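Local coordinates for protein transcriptional regulator (Streptococcus thermophilus LMD-9, PDB 5JUF) that probably activates transcription of competence genes as an RNPP-family quorum sensor, joining a helix-turn-helix DNA-binding domain to a tetratricopeptide-type helical domain, at residues L103-Y108 with I125-L130. Numbering follows the deposited sequence.
Sequences LIEEVY and ILENIL
Ile104 reaches across to Leu126, Glu127 and Leu130 and carries most of this contact. Its CG1 branch lies beside the backbone N and opposite the carbonyl carbon (chi1 -68°), and the chain stays extended past CG1, which carries the terminal methyl on toward the partner helix. Ile104 CD1 lies 3.7 Å from Leu130 CD1 and 3.8 Å from Leu126 CB. The methyl thus touches two leucines one helical turn apart. It also rests 4.0 Å from the backbone N of Glu127, the residue in register with Ile104. The second branch of Ile104 packs more loosely, with CG2 4.3 Å from Glu127 CB.

Beside this apolar patch two acidic side chains meet. Both chains are extended beyond CG and run roughly at right angles to each other. In Glu127 CG lies anti to the backbone N, which directs the carboxylate at the opposite helix. Glu105 OE2 and Glu127 OE2 come within 3.2 Å, and the carboxylate planes are turned 60° apart. If both groups are ionised, this is a close pair of like charges and not a hydrogen bond. That would be unfavourable, so a shared proton or a raised pKa is possible. Both residues also touch a neighbouring molecule in the crystal, which may influence the pairing. Glu127 OE2 also lies 3.6 Å from Glu105 CG.

Leu126 also touches Leu164 of helix 160-173, which covers another side of helix 117-130. Helices 94-111 and 117-130 run nearly antiparallel, their local axes 10.3 Å apart at 159°. Two consecutive helices packed in this way form a helical hairpin, the building block of tetratricopeptide-type domains, and both belong to the one in ComR.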
loop_
_atom_site.group_PDB
_atom_site.type_symbol
_atom_site.label_atom_id
_atom_site.label_comp_id
_atom_site.label_asym_id
_atom_site.label_seq_id
_atom_site.Cartn_x
_atom_site.Cartn_y
_atom_site.Cartn_z
ATOM N N LEU A 103 -12.441 -5.852 -10.966
ATOM C CA LEU A 103 -12.246 -6.824 -9.887
ATOM C C LEU A 103 -12.328 -6.170 -8.516
ATOM O O LEU A 103 -12.867 -6.758 -7.571
ATOM C CB LEU A 103 -10.886 -7.517 -10.017
ATOM C CG LEU A 103 -10.627 -8.444 -11.207
ATOM C CD1 LEU A 103 -9.143 -8.818 -11.280
ATOM C CD2 LEU A 103 -11.501 -9.682 -11.095
ATOM N N ILE A 104 -11.746 -4.980 -8.373
ATOM C CA ILE A 104 -11.746 -4.300 -7.081
ATOM C C ILE A 104 -13.174 -3.994 -6.646
ATOM O O ILE A 104 -13.557 -4.224 -5.492
ATOM C CB ILE A 104 -10.891 -3.021 -7.153
ATOM C CG1 ILE A 104 -9.415 -3.374 -7.318
ATOM C CG2 ILE A 104 -11.114 -2.141 -5.915
ATOM C CD1 ILE A 104 -8.560 -2.172 -7.790
ATOM N N GLU A 105 -13.974 -3.454 -7.562
ATOM C CA GLU A 105 -15.355 -3.118 -7.238
ATOM C C GLU A 105 -16.177 -4.369 -6.948
ATOM O O GLU A 105 -17.073 -4.342 -6.098
ATOM C CB GLU A 105 -15.981 -2.329 -8.391
ATOM C CG GLU A 105 -15.303 -0.991 -8.653
ATOM C CD GLU A 105 -15.636 -0.422 -10.024
ATOM O OE1 GLU A 105 -16.532 -0.978 -10.706
ATOM O OE2 GLU A 105 -15.007 0.591 -10.415
ATOM N N GLU A 106 -15.901 -5.463 -7.668
ATOM C CA GLU A 106 -16.587 -6.732 -7.428
ATOM C C GLU A 106 -16.379 -7.199 -5.993
ATOM O O GLU A 106 -17.338 -7.526 -5.283
ATOM C CB GLU A 106 -16.084 -7.794 -8.418
ATOM C CG GLU A 106 -16.512 -9.228 -8.060
ATOM C CD GLU A 106 -15.758 -10.331 -8.817
ATOM O OE1 GLU A 106 -14.658 -10.076 -9.355
ATOM O OE2 GLU A 106 -16.277 -11.471 -8.858
ATOM N N VAL A 107 -15.132 -7.188 -5.530
ATOM C CA VAL A 107 -14.847 -7.673 -4.186
ATOM C C VAL A 107 -15.398 -6.713 -3.145
ATOM O O VAL A 107 -15.941 -7.134 -2.116
ATOM C CB VAL A 107 -13.334 -7.886 -4.019
ATOM C CG1 VAL A 107 -13.047 -8.536 -2.699
ATOM C CG2 VAL A 107 -12.821 -8.747 -5.135
ATOM N N TYR A 108 -15.242 -5.410 -3.392
ATOM C CA TYR A 108 -15.726 -4.379 -2.475
ATOM C C TYR A 108 -17.222 -4.530 -2.225
ATOM O O TYR A 108 -17.674 -4.529 -1.074
ATOM C CB TYR A 108 -15.412 -3.005 -3.069
ATOM C CG TYR A 108 -15.675 -1.799 -2.177
ATOM C CD1 TYR A 108 -16.949 -1.284 -2.038
ATOM C CD2 TYR A 108 -14.634 -1.157 -1.522
ATOM C CE1 TYR A 108 -17.197 -0.174 -1.253
ATOM C CE2 TYR A 108 -14.868 -0.038 -0.729
ATOM C CZ TYR A 108 -16.161 0.436 -0.594
ATOM O OH TYR A 108 -16.408 1.539 0.184
ATOM N N ILE A 125 -7.738 2.580 -1.954
ATOM C CA ILE A 125 -6.395 3.003 -2.365
ATOM C C ILE A 125 -6.061 2.448 -3.746
ATOM O O ILE A 125 -5.641 3.179 -4.650
ATOM C CB ILE A 125 -5.357 2.547 -1.319
ATOM C CG1 ILE A 125 -5.458 3.385 -0.040
ATOM C CG2 ILE A 125 -3.936 2.604 -1.904
ATOM C CD1 ILE A 125 -4.469 2.947 1.065
ATOM N N LEU A 126 -6.228 1.135 -3.916
ATOM C CA LEU A 126 -5.934 0.501 -5.196
ATOM C C LEU A 126 -6.774 1.104 -6.315
ATOM O O LEU A 126 -6.272 1.359 -7.420
ATOM C CB LEU A 126 -6.176 -1.004 -5.086
ATOM C CG LEU A 126 -5.242 -1.793 -4.164
ATOM C CD1 LEU A 126 -5.812 -3.183 -3.891
ATOM C CD2 LEU A 126 -3.835 -1.902 -4.746
ATOM N N GLU A 127 -8.052 1.356 -6.050
ATOM C CA GLU A 127 -8.902 1.950 -7.074
ATOM C C GLU A 127 -8.433 3.356 -7.434
ATOM O O GLU A 127 -8.369 3.715 -8.615
ATOM C CB GLU A 127 -10.350 1.984 -6.604
ATOM C CG GLU A 127 -11.274 2.638 -7.602
ATOM C CD GLU A 127 -12.726 2.533 -7.190
ATOM O OE1 GLU A 127 -13.049 2.938 -6.053
ATOM O OE2 GLU A 127 -13.536 2.034 -7.998
ATOM N N ASN A 128 -8.116 4.173 -6.426
ATOM C CA ASN A 128 -7.736 5.559 -6.698
ATOM C C ASN A 128 -6.388 5.641 -7.404
ATOM O O ASN A 128 -6.224 6.428 -8.343
ATOM C CB ASN A 128 -7.713 6.358 -5.397
ATOM C CG ASN A 128 -9.102 6.771 -4.944
ATOM O OD1 ASN A 128 -10.098 6.447 -5.591
ATOM N ND2 ASN A 128 -9.177 7.465 -3.813
ATOM N N ILE A 129 -5.417 4.830 -6.977
ATOM C CA ILE A 129 -4.109 4.836 -7.625
ATOM C C ILE A 129 -4.234 4.348 -9.065
ATOM O O ILE A 129 -3.715 4.975 -9.993
ATOM C CB ILE A 129 -3.099 3.990 -6.823
ATOM C CG1 ILE A 129 -2.783 4.641 -5.472
ATOM C CG2 ILE A 129 -1.794 3.796 -7.606
ATOM C CD1 ILE A 129 -1.831 3.816 -4.621
ATOM N N LEU A 130 -4.954 3.238 -9.277
ATOM C CA LEU A 130 -5.058 2.660 -10.615
ATOM C C LEU A 130 -5.837 3.557 -11.562
ATOM O O LEU A 130 -5.526 3.619 -12.757
ATOM C CB LEU A 130 -5.725 1.288 -10.554
ATOM C CG LEU A 130 -4.841 0.089 -10.271
ATOM C CD1 LEU A 130 -5.738 -1.091 -9.974
ATOM C CD2 LEU A 130 -3.965 -0.198 -11.484
#